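Local coordinates for protein SUBA (Escherichia coli, PDB 2IY9) that cleaves the host endoplasmic reticulum chaperone BiP as the subtilase-type serine protease subunit of the AB5 subtilase cytotoxin, at residues Thr35-Ser38 and Leu39-Lys42; Ile97-Arg100 and Tyr101-Gly105; Phe138-Pro141 and Gly142-Lys145; Gln223-Lys226 and Gly227-Pro230. All coordinates share one frame; numbering follows the deposited sequence.

Interaction 1. Residues Thr35-Ser38 and Leu39-Lys42; sequences TTMS and LTDK
M37 O is the one acceptor here that T40 grips twice. T40 OG1 donates to M37 O at 2.7 Å and lies in the carbonyl plane, with a C=O...donor angle of 151°. T40 N donates to the same M37 O at 3.2 Å, but from well above that plane, so the two donors come from clearly different directions. The hydroxyl gets there because chi1 of T40, 66°, puts OG1 between the backbone N and the carbonyl carbon, which turns it back toward the helix.

One residue earlier the backbone makes a bond of the same i to i+3 span, with L39 N 3.2 Å from T36 O. S38 OG, in turn, donates to T35 O within the helical turn.

The remaining contacts are van der Waals. L39 lays its side chain against two carbonyl oxygens: CB is 3.3 Å from T36 O, and CG sits 3.4 Å from T35 O. The apolar approach of T40 CG2 to M37 CE is loose, at 4.4 Å. Beyond the turn, T40 packs against I327 of helix 323-331 and against A284 and S287 of helix 271-288, while L39 touches S328. S287 OG also bonds to the backbone N of D41.

Consecutive i to i+3 bonds are the 3-10 pattern in which many alpha-helices run out. Here, with T40 extended, they take the chain from helix 34-38 toward strand 47-52 of the subtilase core, beside a helix that lies within the A2 region.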
loop_
_atom_site.group_PDB
_atom_site.type_symbol
_atom_site.label_atom_id
_atom_site.label_comp_id
_atom_site.label_asym_id
_atom_site.label_seq_id
_atom_site.Cartn_x
_atom_site.Cartn_y
_atom_site.Cartn_z
ATOM N N THR A 35 -1.911 -7.394 -21.837
ATOM C CA THR A 35 -0.948 -8.502 -21.907
ATOM C C THR A 35 -0.218 -8.727 -20.582
ATOM O O THR A 35 0.140 -9.859 -20.256
ATOM C CB THR A 35 0.087 -8.354 -23.060
ATOM O OG1 THR A 35 1.039 -7.338 -22.740
ATOM C CG2 THR A 35 -0.590 -8.008 -24.375
ATOM N N THR A 36 0.006 -7.642 -19.838
ATOM C CA THR A 36 0.577 -7.704 -18.493
ATOM C C THR A 36 -0.348 -8.514 -17.592
ATOM O O THR A 36 0.089 -9.447 -16.910
ATOM C CB THR A 36 0.790 -6.278 -17.916
ATOM O OG1 THR A 36 1.804 -5.615 -18.676
ATOM C CG2 THR A 36 1.219 -6.313 -16.447
ATOM N N MET A 37 -1.630 -8.169 -17.624
ATOM C CA MET A 37 -2.632 -8.804 -16.768
ATOM C C MET A 37 -2.889 -10.264 -17.132
ATOM O O MET A 37 -3.247 -11.069 -16.268
ATOM C CB MET A 37 -3.932 -7.996 -16.767
ATOM C CG MET A 37 -3.748 -6.580 -16.252
ATOM S SD MET A 37 -2.621 -6.491 -14.837
ATOM C CE MET A 37 -3.630 -7.230 -13.546
ATOM N N SER A 38 -2.684 -10.598 -18.408
ATOM C CA SER A 38 -2.823 -11.968 -18.893
ATOM C C SER A 38 -1.828 -12.931 -18.233
ATOM O O SER A 38 -2.092 -14.129 -18.149
ATOM C CB SER A 38 -2.657 -12.003 -20.415
ATOM O OG SER A 38 -1.293 -11.868 -20.784
ATOM N N LEU A 39 -0.704 -12.392 -17.757
ATOM C CA LEU A 39 0.344 -13.168 -17.090
ATOM C C LEU A 39 0.011 -13.602 -15.656
ATOM O O LEU A 39 0.705 -14.451 -15.089
ATOM C CB LEU A 39 1.668 -12.386 -17.080
ATOM C CG LEU A 39 2.191 -11.803 -18.395
ATOM C CD1 LEU A 39 3.517 -11.103 -18.175
ATOM C CD2 LEU A 39 2.325 -12.885 -19.457
ATOM N N THR A 40 -1.020 -12.999 -15.066
ATOM C CA THR A 40 -1.431 -13.319 -13.693
ATOM C C THR A 40 -2.337 -14.555 -13.646
ATOM O O THR A 40 -2.966 -14.917 -14.648
ATOM C CB THR A 40 -2.141 -12.124 -13.000
ATOM O OG1 THR A 40 -3.385 -11.848 -13.648
ATOM C CG2 THR A 40 -1.269 -10.867 -13.040
ATOM N N ASP A 41 -2.395 -15.192 -12.478
ATOM C CA ASP A 41 -3.162 -16.419 -12.274
ATOM C C ASP A 41 -4.420 -16.095 -11.458
ATOM O O ASP A 41 -4.373 -16.029 -10.225
ATOM C CB ASP A 41 -2.279 -17.474 -11.576
ATOM C CG ASP A 41 -3.039 -18.746 -11.183
ATOM O OD1 ASP A 41 -2.435 -19.839 -11.207
ATOM O OD2 ASP A 41 -4.232 -18.668 -10.810
ATOM N N LYS A 42 -5.540 -15.910 -12.155
ATOM C CA LYS A 42 -6.817 -15.545 -11.515
ATOM C C LYS A 42 -7.431 -16.714 -10.737
ATOM O O LYS A 42 -8.406 -16.550 -10.006
ATOM C CB LYS A 42 -7.813 -14.993 -12.552
ATOM C CG LYS A 42 -8.448 -16.041 -13.480
ATOM C CD LYS A 42 -9.412 -15.405 -14.509
ATOM C CE LYS A 42 -10.699 -14.877 -13.867
ATOM N NZ LYS A 42 -11.499 -14.003 -14.807
#

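Interaction 2. Residues Ile97-Arg100 and Tyr101-Gly105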
loop_
_atom_site.group_PDB
_atom_site.type_symbol
_atom_site.label_atom_id
_atom_site.label_comp_id
_atom_site.label_asym_id
_atom_site.label_seq_id
_atom_site.Cartn_x
_atom_site.Cartn_y
_atom_site.Cartn_z
ATOM N N ILE A 97 -7.209 -0.846 -5.148
ATOM C CA ILE A 97 -6.613 -2.174 -5.200
ATOM C C ILE A 97 -7.465 -3.140 -6.028
ATOM O O ILE A 97 -6.945 -3.856 -6.886
ATOM C CB ILE A 97 -6.406 -2.737 -3.778
ATOM C CG1 ILE A 97 -5.395 -1.880 -2.997
ATOM C CG2 ILE A 97 -5.952 -4.222 -3.812
ATOM C CD1 ILE A 97 -5.444 -2.150 -1.499
ATOM N N ALA A 98 -8.771 -3.162 -5.775
ATOM C CA ALA A 98 -9.576 -4.333 -6.175
ATOM C C ALA A 98 -10.937 -4.111 -6.857
ATOM O O ALA A 98 -11.614 -5.093 -7.210
ATOM C CB ALA A 98 -9.745 -5.242 -4.964
ATOM N N SER A 99 -11.378 -2.862 -7.014
ATOM C CA SER A 99 -12.728 -2.626 -7.573
ATOM C C SER A 99 -12.933 -3.297 -8.939
ATOM O O SER A 99 -12.077 -3.214 -9.812
ATOM C CB SER A 99 -13.064 -1.130 -7.655
ATOM O OG SER A 99 -14.224 -0.929 -8.465
ATOM N N ARG A 100 -14.077 -3.954 -9.110
ATOM C CA ARG A 100 -14.351 -4.750 -10.316
ATOM C C ARG A 100 -15.112 -4.007 -11.399
ATOM O O ARG A 100 -15.207 -4.472 -12.534
ATOM C CB ARG A 100 -15.091 -6.032 -9.931
ATOM C CG ARG A 100 -14.239 -6.875 -9.020
ATOM C CD ARG A 100 -14.778 -8.276 -8.796
ATOM N NE ARG A 100 -13.829 -8.992 -7.953
ATOM C CZ ARG A 100 -13.953 -10.259 -7.564
ATOM N NH1 ARG A 100 -15.004 -10.983 -7.948
ATOM N NH2 ARG A 100 -13.016 -10.795 -6.787
ATOM N N TYR A 101 -15.683 -2.868 -11.031
ATOM C CA TYR A 101 -16.330 -1.975 -11.987
ATOM C C TYR A 101 -16.507 -0.606 -11.359
ATOM O O TYR A 101 -16.498 -0.470 -10.130
ATOM C CB TYR A 101 -17.680 -2.543 -12.472
ATOM C CG TYR A 101 -18.658 -2.963 -11.386
ATOM C CD1 TYR A 101 -19.525 -2.045 -10.791
ATOM C CD2 TYR A 101 -18.740 -4.294 -10.989
ATOM C CE1 TYR A 101 -20.437 -2.458 -9.798
ATOM C CE2 TYR A 101 -19.636 -4.706 -10.023
ATOM C CZ TYR A 101 -20.478 -3.794 -9.438
ATOM O OH TYR A 101 -21.356 -4.246 -8.482
ATOM N N GLY A 102 -16.676 0.409 -12.203
ATOM C CA GLY A 102 -16.763 1.787 -11.733
ATOM C C GLY A 102 -15.338 2.261 -11.625
ATOM O O GLY A 102 -14.736 2.666 -12.618
ATOM N N ILE A 103 -14.777 2.162 -10.432
ATOM C CA ILE A 103 -13.330 2.307 -10.267
ATOM C C ILE A 103 -12.618 1.078 -10.860
ATOM O O ILE A 103 -13.073 -0.056 -10.682
ATOM C CB ILE A 103 -12.968 2.498 -8.768
ATOM C CG1 ILE A 103 -13.638 3.763 -8.209
ATOM C CG2 ILE A 103 -11.454 2.557 -8.533
ATOM C CD1 ILE A 103 -13.371 5.035 -9.035
ATOM N N TYR A 104 -11.518 1.316 -11.574
ATOM C CA TYR A 104 -10.713 0.235 -12.131
ATOM C C TYR A 104 -9.631 -0.148 -11.139
ATOM O O TYR A 104 -8.598 0.523 -11.041
ATOM C CB TYR A 104 -10.066 0.648 -13.455
ATOM C CG TYR A 104 -11.043 0.841 -14.595
ATOM C CD1 TYR A 104 -11.284 -0.181 -15.520
ATOM C CD2 TYR A 104 -11.734 2.045 -14.744
ATOM C CE1 TYR A 104 -12.192 0.004 -16.586
ATOM C CE2 TYR A 104 -12.638 2.232 -15.794
ATOM C CZ TYR A 104 -12.859 1.219 -16.701
ATOM O OH TYR A 104 -13.764 1.438 -17.729
ATOM N N GLY A 105 -9.863 -1.236 -10.411
ATOM C CA GLY A 105 -8.869 -1.733 -9.479
ATOM C C GLY A 105 -7.657 -2.225 -10.244
ATOM O O GLY A 105 -7.785 -2.711 -11.368
HETATM O O HOH W 1 -16.041 1.205 -7.668
#
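S99 and I103 meet through the serine hydroxyl: S99 OG donates to I103 O at 2.6 Å, tilted 29° from the carbonyl plane. Chi1 of 167° sets OG trans to the backbone N, which swings it into the loop made by residues 101-105. The serine's CB follows, 3.8 Å from I103 CB, so a small apolar contact lies beside the polar one.

The same OG also accepts a hydrogen bond from water 1 at 2.9 Å. That water in turn accepts from I103 N at 3.2 Å, and so the hydroxyl grips both backbone groups of I103, one directly and one through solvent. The backbone adds a second tie a little further along, where G105 N donates to S99 O at 3.0 Å with an N-H...O angle of 149°. G105, without a side chain, can lie close against the backbone of A98 and S99, its CA 4.0 Å from A98 N.

Further out, I103 turns its end away from S99 and packs on T257 and L259 of strand 256-259. I97 settles against V48 and V50 of strand 47-52 and I112 of strand 111-116, and its backbone bonds to Y107. R100 is anchored by its backbone to G60.

The result is a closed loop, pinned by a serine, that takes the chain from helix 84-98 toward strand 111-116. It belongs to the beta-alpha-beta crossover joining the neighbouring parallel strands 65-70 and 111-116 of the subtilase sheet, whose helix carries H89, assigned to the charge relay system.

Interaction 3. Residues Phe138-Pro141 and Gly142-Lys145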
loop_
_atom_site.group_PDB
_atom_site.type_symbol
_atom_site.label_atom_id
_atom_site.label_comp_id
_atom_site.label_asym_id
_atom_site.label_seq_id
_atom_site.Cartn_x
_atom_site.Cartn_y
_atom_site.Cartn_z
ATOM N N PHE A 138 -4.337 -20.091 9.933
ATOM C CA PHE A 138 -5.348 -20.631 9.030
ATOM C C PHE A 138 -5.488 -19.854 7.721
ATOM O O PHE A 138 -6.225 -20.258 6.818
ATOM C CB PHE A 138 -6.662 -20.863 9.773
ATOM C CG PHE A 138 -6.479 -21.649 11.042
ATOM C CD1 PHE A 138 -5.989 -22.960 10.998
ATOM C CD2 PHE A 138 -6.736 -21.067 12.282
ATOM C CE1 PHE A 138 -5.786 -23.688 12.164
ATOM C CE2 PHE A 138 -6.541 -21.790 13.463
ATOM C CZ PHE A 138 -6.069 -23.096 13.408
ATOM N N LEU A 139 -4.733 -18.762 7.616
ATOM C CA LEU A 139 -4.583 -18.037 6.358
ATOM C C LEU A 139 -3.722 -18.837 5.374
ATOM O O LEU A 139 -2.597 -19.233 5.693
ATOM C CB LEU A 139 -3.948 -16.663 6.608
ATOM C CG LEU A 139 -4.809 -15.652 7.362
ATOM C CD1 LEU A 139 -3.996 -14.445 7.818
ATOM C CD2 LEU A 139 -6.002 -15.238 6.491
ATOM N N ALA A 140 -4.272 -19.072 4.189
ATOM C CA ALA A 140 -3.582 -19.779 3.128
ATOM C C ALA A 140 -2.514 -18.854 2.534
ATOM O O ALA A 140 -2.588 -17.631 2.728
ATOM C CB ALA A 140 -4.590 -20.223 2.059
ATOM N N PRO A 141 -1.530 -19.426 1.791
ATOM C CA PRO A 141 -0.529 -18.581 1.139
ATOM C C PRO A 141 -1.257 -17.633 0.188
ATOM O O PRO A 141 -2.166 -18.058 -0.523
ATOM C CB PRO A 141 0.311 -19.585 0.336
ATOM C CG PRO A 141 0.096 -20.906 1.031
ATOM C CD PRO A 141 -1.332 -20.855 1.482
ATOM N N GLY A 142 -0.895 -16.359 0.196
ATOM C CA GLY A 142 -1.587 -15.387 -0.658
ATOM C C GLY A 142 -2.749 -14.664 0.016
ATOM O O GLY A 142 -3.234 -13.661 -0.513
ATOM N N GLU A 143 -3.205 -15.184 1.158
ATOM C CA GLU A 143 -4.234 -14.516 1.967
ATOM C C GLU A 143 -3.559 -13.588 2.973
ATOM O O GLU A 143 -2.896 -14.051 3.909
ATOM C CB GLU A 143 -5.145 -15.535 2.677
ATOM C CG GLU A 143 -5.917 -16.455 1.713
ATOM C CD GLU A 143 -6.820 -17.475 2.404
ATOM O OE1 GLU A 143 -6.661 -17.732 3.622
ATOM O OE2 GLU A 143 -7.710 -18.028 1.718
ATOM N N GLU A 144 -3.712 -12.280 2.751
ATOM C CA GLU A 144 -3.122 -11.236 3.615
ATOM C C GLU A 144 -1.582 -11.295 3.680
ATOM O O GLU A 144 -0.957 -10.979 4.710
ATOM C CB GLU A 144 -3.776 -11.236 5.006
ATOM C CG GLU A 144 -5.298 -11.082 4.963
ATOM C CD GLU A 144 -5.879 -10.602 6.274
ATOM O OE1 GLU A 144 -6.548 -11.402 6.951
ATOM O OE2 GLU A 144 -5.679 -9.424 6.627
ATOM N N LYS A 145 -0.981 -11.708 2.567
ATOM C CA LYS A 145 0.467 -11.657 2.381
ATOM C C LYS A 145 0.897 -10.206 2.136
ATOM O O LYS A 145 1.952 -9.743 2.622
ATOM C CB LYS A 145 0.849 -12.510 1.167
ATOM C CG LYS A 145 2.335 -12.806 1.032
ATOM C CD LYS A 145 2.610 -13.603 -0.233
ATOM C CE LYS A 145 4.059 -14.081 -0.319
ATOM N NZ LYS A 145 4.400 -15.095 0.744
HETATM O O HOH W 2 -8.218 -18.587 5.617
HETATM O O HOH W 3 -0.916 -16.327 4.639
#
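E143 folds its side chain back over A140, bringing the carboxylate carbon CD to 3.6 Å from the A140 methyl CB. The two residues are the ends of a type II beta turn, A140 to E143, with P141 and G142 at its corners. G142 has the positive phi, 93°, that the third position of such a turn requires.

The turn is closed twice. E143 N donates to A140 O at 3.0 Å, the bond expected of the turn, while the side chain returns the favour: OE1 of E143 accepts from A140 N at 2.8 Å. That second bond is nearly straight, 164° at the hydrogen, though the N-H comes from above the carboxylate plane. An extended chain beyond CG gives the carboxylate the length to reach back along the turn.

L139 crosses both glutamate side chains at an angle, its CD2 3.9 Å from E143 OE1 and from E144 OE1, and its other neighbours include F66 and I133. E144 is buried, and R115 takes its OE2 in a salt bridge, with S49 adding a hydrogen bond. The chain turns a corner at E144, and both G142 and E144 bond through their backbones to V47 of strand 47-52.

Two waters add to the bonding, and R175 also donates to E143 O. Water 3 donates to A140 O and E143 O, and water 2 spans F138 O and E143 OE1, donating to the latter at 2.7 Å.

Interaction 4. Residues Gln223-Lys226 and Gly227-Pro230; sequences QYRK and GETP
OE1 of E228 is gripped by two donors, the backbone N of R225 at 2.9 Å and water 4 at 2.6 Å. The N-H of R225 points almost straight at it, 166° at the hydrogen, but arrives from high above the carboxylate plane. Water 4 also gives a weak bond to Q223 O, carrying the link two residues back from R225.

This carboxylate spans a type II beta turn from R225 to E228, with K226 and G227 at its corners and a positive phi at the glycine. The turn's own bond runs from E228 N to R225 O at 2.8 Å, so backbone and side chain join the same two residues in both directions.

The second carboxylate oxygen rests beside the aliphatic part of the arginine, with OE2 3.5 Å from R225 CG. The opposite charges stay apart, NE of R225 lying 5.1 Å from OE2 of E228, and the guanidinium stands steeply to the carboxylate.

Y224, just before the turn, and P230, shortly after it, pack on each other. Y224 is buried against A29 and I30 of helix 25-30 and V320 of strand 319-320, and P230 also touches V320 and Y308. The two residues meet in a CH-pi contact: CG of P230 stands over one face of the Y224 ring, 3.8 Å from its centroid and just 6° off the ring normal.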
loop_
_atom_site.group_PDB
_atom_site.type_symbol
_atom_site.label_atom_id
_atom_site.label_comp_id
_atom_site.label_asym_id
_atom_site.label_seq_id
_atom_site.Cartn_x
_atom_site.Cartn_y
_atom_site.Cartn_z
ATOM N N GLN A 223 0.904 13.387 -12.087
ATOM C CA GLN A 223 0.449 12.750 -13.313
ATOM C C GLN A 223 1.516 12.829 -14.400
ATOM O O GLN A 223 2.148 13.875 -14.593
ATOM C CB GLN A 223 -0.834 13.424 -13.799
ATOM C CG GLN A 223 -1.487 12.731 -14.982
ATOM C CD GLN A 223 -2.899 13.219 -15.211
ATOM O OE1 GLN A 223 -3.546 13.729 -14.289
ATOM N NE2 GLN A 223 -3.397 13.059 -16.438
ATOM N N TYR A 224 1.714 11.709 -15.087
ATOM C CA TYR A 224 2.615 11.622 -16.219
ATOM C C TYR A 224 2.126 10.572 -17.220
ATOM O O TYR A 224 1.347 9.675 -16.874
ATOM C CB TYR A 224 4.040 11.284 -15.756
ATOM C CG TYR A 224 4.180 9.916 -15.102
ATOM C CD1 TYR A 224 4.687 8.830 -15.809
ATOM C CD2 TYR A 224 3.815 9.723 -13.763
ATOM C CE1 TYR A 224 4.827 7.572 -15.200
ATOM C CE2 TYR A 224 3.947 8.482 -13.147
ATOM C CZ TYR A 224 4.450 7.410 -13.864
ATOM O OH TYR A 224 4.573 6.176 -13.238
ATOM N N ARG A 225 2.603 10.680 -18.457
ATOM C CA ARG A 225 2.373 9.656 -19.463
ATOM C C ARG A 225 3.643 8.835 -19.557
ATOM O O ARG A 225 4.741 9.368 -19.372
ATOM C CB ARG A 225 2.105 10.281 -20.838
ATOM C CG ARG A 225 1.062 11.373 -20.881
ATOM C CD ARG A 225 0.757 11.754 -22.336
ATOM N NE ARG A 225 -0.196 10.829 -22.938
ATOM C CZ ARG A 225 -1.442 11.139 -23.288
ATOM N NH1 ARG A 225 -1.914 12.379 -23.134
ATOM N NH2 ARG A 225 -2.215 10.205 -23.815
ATOM N N LYS A 226 3.507 7.548 -19.864
ATOM C CA LYS A 226 4.673 6.709 -20.132
ATOM C C LYS A 226 5.597 7.433 -21.110
ATOM O O LYS A 226 5.140 7.960 -22.121
ATOM C CB LYS A 226 4.242 5.367 -20.717
ATOM C CG LYS A 226 5.384 4.379 -20.923
ATOM C CD LYS A 226 4.839 2.989 -21.220
ATOM C CE LYS A 226 5.866 1.916 -20.899
ATOM N NZ LYS A 226 6.289 2.005 -19.469
ATOM N N GLY A 227 6.891 7.469 -20.798
ATOM C CA GLY A 227 7.843 8.228 -21.609
ATOM C C GLY A 227 8.240 9.558 -20.999
ATOM O O GLY A 227 9.337 10.047 -21.251
ATOM N N GLU A 228 7.340 10.157 -20.212
ATOM C CA GLU A 228 7.634 11.397 -19.498
ATOM C C GLU A 228 8.373 11.089 -18.194
ATOM O O GLU A 228 8.158 10.033 -17.589
ATOM C CB GLU A 228 6.351 12.192 -19.220
ATOM C CG GLU A 228 5.573 12.577 -20.488
ATOM C CD GLU A 228 4.232 13.260 -20.215
ATOM O OE1 GLU A 228 3.763 13.273 -19.054
ATOM O OE2 GLU A 228 3.641 13.781 -21.193
ATOM N N THR A 229 9.269 11.984 -17.782
ATOM C CA THR A 229 9.986 11.829 -16.511
ATOM C C THR A 229 9.077 12.276 -15.362
ATOM O O THR A 229 8.666 13.434 -15.313
ATOM C CB THR A 229 11.302 12.635 -16.493
ATOM O OG1 THR A 229 12.221 12.087 -17.450
ATOM C CG2 THR A 229 11.936 12.622 -15.099
ATOM N N PRO A 230 8.745 11.352 -14.443
ATOM C CA PRO A 230 7.899 11.685 -13.297
ATOM C C PRO A 230 8.576 12.619 -12.324
ATOM O O PRO A 230 9.811 12.655 -12.237
ATOM C CB PRO A 230 7.663 10.322 -12.616
ATOM C CG PRO A 230 8.007 9.311 -13.636
ATOM C CD PRO A 230 9.114 9.928 -14.441
HETATM O O HOH W 4 4.347 14.792 -16.980
#

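In the fold
All four contacts close short local turns and follow one another along the chain, so none nests within or crosses another. Interaction 1 comes first, leading from helix 34-38, the second in the chain, toward strand 47-52. Interaction 2 then closes the first part of the loop from helix 84-98 to strand 111-116. Interaction 3 shapes the approach from helix 125-134 to strand 147-149, and its backbone bonds reach V47, on the strand that interaction 1 feeds. Interaction 4 lies in the long connection between strands 215-221 and 249-252. Interactions 3 and 4 lie on opposite sides of the chain's centre, about 35 Å apart between their centres. Together they shape connections around the seven-stranded parallel sheet.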